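Local atomic coordinates of probable arabinosyltransferase B (Mycobacterium tuberculosis H37Rv, PDB entry 7BVF), a protein that transfers arabinose units to build the arabinan of mycobacterial cell-wall arabinogalactan and is a membrane glycosyltransferase that binds ethambutol. Residues N110-V123 / T126-V140. Numbering follows the deposited sequence.
Sequences NLQALFVVVSAQRV and TDRNVVILSVPREQV
Arg128 turns its CG away from its own carbonyl carbon (chi1 -36°) and bends at chi3 (82°). This folds the chain back over Gln112, whose CA lies over one face of the guanidinium. Gln112 CB is 3.4 Å from Arg128 NH1. Beside it, the Asn129 amide reaches across to Leu111, with OD1 3.4 Å from Leu111 CB. Leu111 CD1 also rests on Arg128 CB at 3.7 Å. Further along, Thr126 N donates to Phe115 O at 2.9 Å. The segments overlap the beta hairpin of strands 122-126 and 131-136, within the concanavalin-like domain; 110-121 is loop and turn. Val123 and Val135 form an antiparallel hydrogen-bonded pair. Val123 N to Val135 O and Val135 N to Val123 O both measure 2.9 Å. A classic beta bulge interrupts the hairpin where Ile132 and Leu133 both face Val125. Pro136 ends the strand and sits at the N-cap position of the short helix 137-140. Val140 CG2 packs on Val123 CG2 at 3.6 Å, and Val88 of helix 85-89 touches Val140 as well. Arg137 runs out fully extended, and Val118 CG1 lies over one face of its guanidinium. Arg122 NH2 makes a hydrogen bond to the backbone of a different protein's chain.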
# COMPACT_ATOMS: atom_id res chain seq x y z
N ASN A 110 2.79 7.37 36.16
CA ASN A 110 2.79 6.08 36.84
C ASN A 110 3.56 5.05 36.03
O ASN A 110 4.40 4.33 36.57
CB ASN A 110 1.35 5.63 37.08
CG ASN A 110 0.60 6.56 37.99
OD1 ASN A 110 0.73 6.50 39.21
ND2 ASN A 110 -0.20 7.44 37.40
N LEU A 111 3.27 4.96 34.74
CA LEU A 111 4.14 4.25 33.83
C LEU A 111 5.47 4.99 33.73
O LEU A 111 5.56 6.19 33.99
CB LEU A 111 3.48 4.14 32.46
CG LEU A 111 4.15 3.40 31.31
CD1 LEU A 111 4.79 2.12 31.79
CD2 LEU A 111 3.13 3.10 30.23
N GLN A 112 6.52 4.25 33.38
CA GLN A 112 7.85 4.79 33.09
C GLN A 112 8.35 5.76 34.15
O GLN A 112 8.93 6.80 33.85
CB GLN A 112 7.89 5.42 31.69
CG GLN A 112 7.10 6.69 31.49
CD GLN A 112 6.63 6.84 30.07
OE1 GLN A 112 6.91 5.99 29.22
NE2 GLN A 112 5.90 7.91 29.79
N ALA A 113 8.16 5.41 35.42
CA ALA A 113 8.73 6.17 36.53
C ALA A 113 8.61 5.33 37.78
O ALA A 113 8.01 4.25 37.77
CB ALA A 113 8.04 7.53 36.71
N LEU A 114 9.18 5.83 38.87
CA LEU A 114 9.23 5.11 40.13
C LEU A 114 8.67 5.99 41.24
O LEU A 114 9.03 7.17 41.33
CB LEU A 114 10.66 4.69 40.46
CG LEU A 114 10.91 3.89 41.73
CD1 LEU A 114 11.91 2.80 41.45
CD2 LEU A 114 11.41 4.79 42.83
N PHE A 115 7.80 5.43 42.07
CA PHE A 115 7.17 6.16 43.15
C PHE A 115 7.22 5.35 44.43
O PHE A 115 7.24 4.12 44.41
CB PHE A 115 5.72 6.51 42.81
CG PHE A 115 5.59 7.47 41.66
CD1 PHE A 115 5.73 8.83 41.86
CD2 PHE A 115 5.33 7.01 40.39
CE1 PHE A 115 5.61 9.71 40.81
CE2 PHE A 115 5.21 7.90 39.34
CZ PHE A 115 5.36 9.24 39.55
N VAL A 116 7.24 6.06 45.56
CA VAL A 116 7.37 5.47 46.89
C VAL A 116 6.15 5.87 47.72
O VAL A 116 6.28 6.21 48.90
CB VAL A 116 8.69 5.89 47.56
CG1 VAL A 116 8.99 5.01 48.76
CG2 VAL A 116 9.83 5.81 46.57
N VAL A 117 4.97 5.84 47.10
CA VAL A 117 3.82 6.56 47.64
C VAL A 117 3.41 6.00 49.00
O VAL A 117 3.60 4.82 49.31
CB VAL A 117 2.65 6.54 46.64
CG1 VAL A 117 2.90 7.55 45.55
CG2 VAL A 117 2.52 5.18 46.02
N VAL A 118 2.86 6.88 49.84
CA VAL A 118 2.66 6.63 51.27
C VAL A 118 1.18 6.80 51.61
O VAL A 118 0.84 7.42 52.63
CB VAL A 118 3.55 7.55 52.13
CG1 VAL A 118 3.59 7.07 53.57
CG2 VAL A 118 4.95 7.60 51.57
N SER A 119 0.30 6.32 50.75
CA SER A 119 -1.11 6.70 50.81
C SER A 119 -1.71 6.37 52.17
O SER A 119 -1.18 5.57 52.95
CB SER A 119 -1.90 5.99 49.71
OG SER A 119 -1.97 4.60 49.94
N ALA A 120 -2.86 7.00 52.45
CA ALA A 120 -3.44 7.02 53.79
C ALA A 120 -3.74 5.63 54.35
O ALA A 120 -4.09 5.53 55.53
CB ALA A 120 -4.72 7.85 53.77
N GLN A 121 -3.62 4.58 53.55
CA GLN A 121 -3.85 3.23 54.03
C GLN A 121 -2.62 2.33 53.94
O GLN A 121 -2.58 1.31 54.64
CB GLN A 121 -5.01 2.58 53.25
CG GLN A 121 -5.46 1.22 53.78
CD GLN A 121 -6.11 1.31 55.15
OE1 GLN A 121 -6.90 2.22 55.41
NE2 GLN A 121 -5.78 0.37 56.02
N ARG A 122 -1.62 2.68 53.14
CA ARG A 122 -0.51 1.77 52.92
C ARG A 122 0.65 2.50 52.26
O ARG A 122 0.46 3.48 51.54
CB ARG A 122 -0.94 0.59 52.04
CG ARG A 122 -1.40 1.02 50.66
CD ARG A 122 -1.97 -0.14 49.87
NE ARG A 122 -2.43 0.29 48.56
CZ ARG A 122 -3.63 0.82 48.32
NH1 ARG A 122 -4.50 0.98 49.30
NH2 ARG A 122 -3.96 1.18 47.09
N VAL A 123 1.86 2.00 52.53
CA VAL A 123 3.07 2.41 51.83
C VAL A 123 3.31 1.44 50.69
O VAL A 123 3.08 0.23 50.84
CB VAL A 123 4.27 2.44 52.80
CG1 VAL A 123 5.50 2.96 52.10
CG2 VAL A 123 3.95 3.27 54.02
N THR A 126 6.28 1.45 43.75
CA THR A 126 5.74 1.10 42.45
C THR A 126 6.81 1.32 41.38
O THR A 126 7.90 1.83 41.65
CB THR A 126 4.50 1.94 42.14
OG1 THR A 126 3.76 2.15 43.35
CG2 THR A 126 3.58 1.24 41.15
N ASP A 127 6.49 0.91 40.16
CA ASP A 127 7.38 1.04 39.01
C ASP A 127 6.55 1.21 37.75
O ASP A 127 5.42 1.72 37.82
CB ASP A 127 8.32 -0.16 38.89
CG ASP A 127 9.69 0.24 38.37
OD1 ASP A 127 9.75 1.04 37.42
OD2 ASP A 127 10.71 -0.22 38.93
N ARG A 128 7.09 0.84 36.60
CA ARG A 128 6.37 1.06 35.35
C ARG A 128 5.13 0.17 35.30
O ARG A 128 5.10 -0.83 34.57
CB ARG A 128 7.28 0.79 34.16
CG ARG A 128 8.72 1.21 34.37
CD ARG A 128 9.59 0.81 33.20
NE ARG A 128 9.50 1.75 32.10
CZ ARG A 128 10.51 2.51 31.68
NH1 ARG A 128 10.34 3.34 30.67
NH2 ARG A 128 11.69 2.42 32.28
N ASN A 129 4.11 0.54 36.08
CA ASN A 129 2.80 -0.10 36.17
C ASN A 129 2.84 -1.45 36.87
O ASN A 129 1.95 -2.28 36.67
CB ASN A 129 2.15 -0.27 34.79
CG ASN A 129 1.52 1.01 34.29
OD1 ASN A 129 1.59 1.33 33.11
ND2 ASN A 129 0.91 1.76 35.20
N VAL A 130 3.84 -1.70 37.71
CA VAL A 130 3.90 -2.92 38.52
C VAL A 130 4.16 -2.52 39.96
O VAL A 130 4.95 -1.61 40.23
CB VAL A 130 4.97 -3.91 38.01
CG1 VAL A 130 4.75 -4.22 36.54
CG2 VAL A 130 6.36 -3.38 38.22
N VAL A 131 3.47 -3.18 40.89
CA VAL A 131 3.64 -2.90 42.31
C VAL A 131 4.81 -3.76 42.79
O VAL A 131 4.68 -4.97 42.97
CB VAL A 131 2.37 -3.19 43.11
CG1 VAL A 131 2.62 -2.94 44.59
CG2 VAL A 131 1.24 -2.33 42.62
N ILE A 132 5.97 -3.12 43.00
CA ILE A 132 7.14 -3.86 43.45
C ILE A 132 6.96 -4.31 44.89
O ILE A 132 7.21 -5.47 45.22
CB ILE A 132 8.41 -3.01 43.27
CG1 ILE A 132 8.80 -2.97 41.80
CG2 ILE A 132 9.54 -3.56 44.07
CD1 ILE A 132 9.92 -2.03 41.54
N LEU A 133 6.52 -3.41 45.76
CA LEU A 133 6.26 -3.82 47.14
C LEU A 133 5.14 -2.97 47.72
O LEU A 133 4.95 -1.82 47.31
CB LEU A 133 7.52 -3.71 48.01
CG LEU A 133 7.51 -4.51 49.31
CD1 LEU A 133 7.01 -5.92 49.07
CD2 LEU A 133 8.88 -4.54 49.95
N SER A 134 4.42 -3.54 48.68
CA SER A 134 3.34 -2.83 49.36
C SER A 134 3.20 -3.38 50.77
O SER A 134 3.18 -4.60 50.95
CB SER A 134 2.02 -2.97 48.59
OG SER A 134 0.92 -2.73 49.44
N VAL A 135 3.09 -2.49 51.74
CA VAL A 135 2.98 -2.86 53.15
C VAL A 135 1.98 -1.93 53.83
O VAL A 135 2.04 -0.71 53.63
CB VAL A 135 4.35 -2.80 53.85
CG1 VAL A 135 4.20 -2.92 55.35
CG2 VAL A 135 5.25 -3.91 53.34
N PRO A 136 1.05 -2.45 54.63
CA PRO A 136 0.15 -1.58 55.38
C PRO A 136 0.91 -0.58 56.25
O PRO A 136 1.98 -0.88 56.78
CB PRO A 136 -0.67 -2.56 56.24
CG PRO A 136 0.06 -3.86 56.16
CD PRO A 136 0.73 -3.87 54.83
N ARG A 137 0.33 0.61 56.38
CA ARG A 137 1.06 1.72 57.00
C ARG A 137 1.20 1.54 58.51
O ARG A 137 2.22 1.96 59.08
CB ARG A 137 0.36 3.04 56.69
CG ARG A 137 1.15 4.25 57.15
CD ARG A 137 0.49 5.54 56.73
NE ARG A 137 1.22 6.70 57.24
CZ ARG A 137 0.87 7.96 57.03
NH1 ARG A 137 -0.20 8.23 56.30
NH2 ARG A 137 1.59 8.94 57.53
N GLU A 138 0.21 0.94 59.16
CA GLU A 138 0.31 0.73 60.60
C GLU A 138 1.40 -0.26 60.98
O GLU A 138 1.69 -0.40 62.18
CB GLU A 138 -1.03 0.24 61.16
CG GLU A 138 -1.43 -1.16 60.71
CD GLU A 138 -2.21 -1.16 59.42
OE1 GLU A 138 -2.23 -0.12 58.73
OE2 GLU A 138 -2.80 -2.21 59.08
N GLN A 139 2.01 -0.93 60.01
CA GLN A 139 3.15 -1.80 60.28
C GLN A 139 4.48 -1.06 60.14
O GLN A 139 5.37 -1.25 60.97
CB GLN A 139 3.12 -3.01 59.35
CG GLN A 139 3.96 -4.17 59.85
CD GLN A 139 3.84 -5.40 58.97
OE1 GLN A 139 3.18 -5.37 57.93
NE2 GLN A 139 4.49 -6.48 59.37
N VAL A 140 4.62 -0.23 59.11
CA VAL A 140 5.85 0.55 58.98
C VAL A 140 5.91 1.63 60.04
O VAL A 140 7.00 2.06 60.43
CB VAL A 140 5.97 1.15 57.56
CG1 VAL A 140 5.78 0.08 56.51
CG2 VAL A 140 4.98 2.27 57.37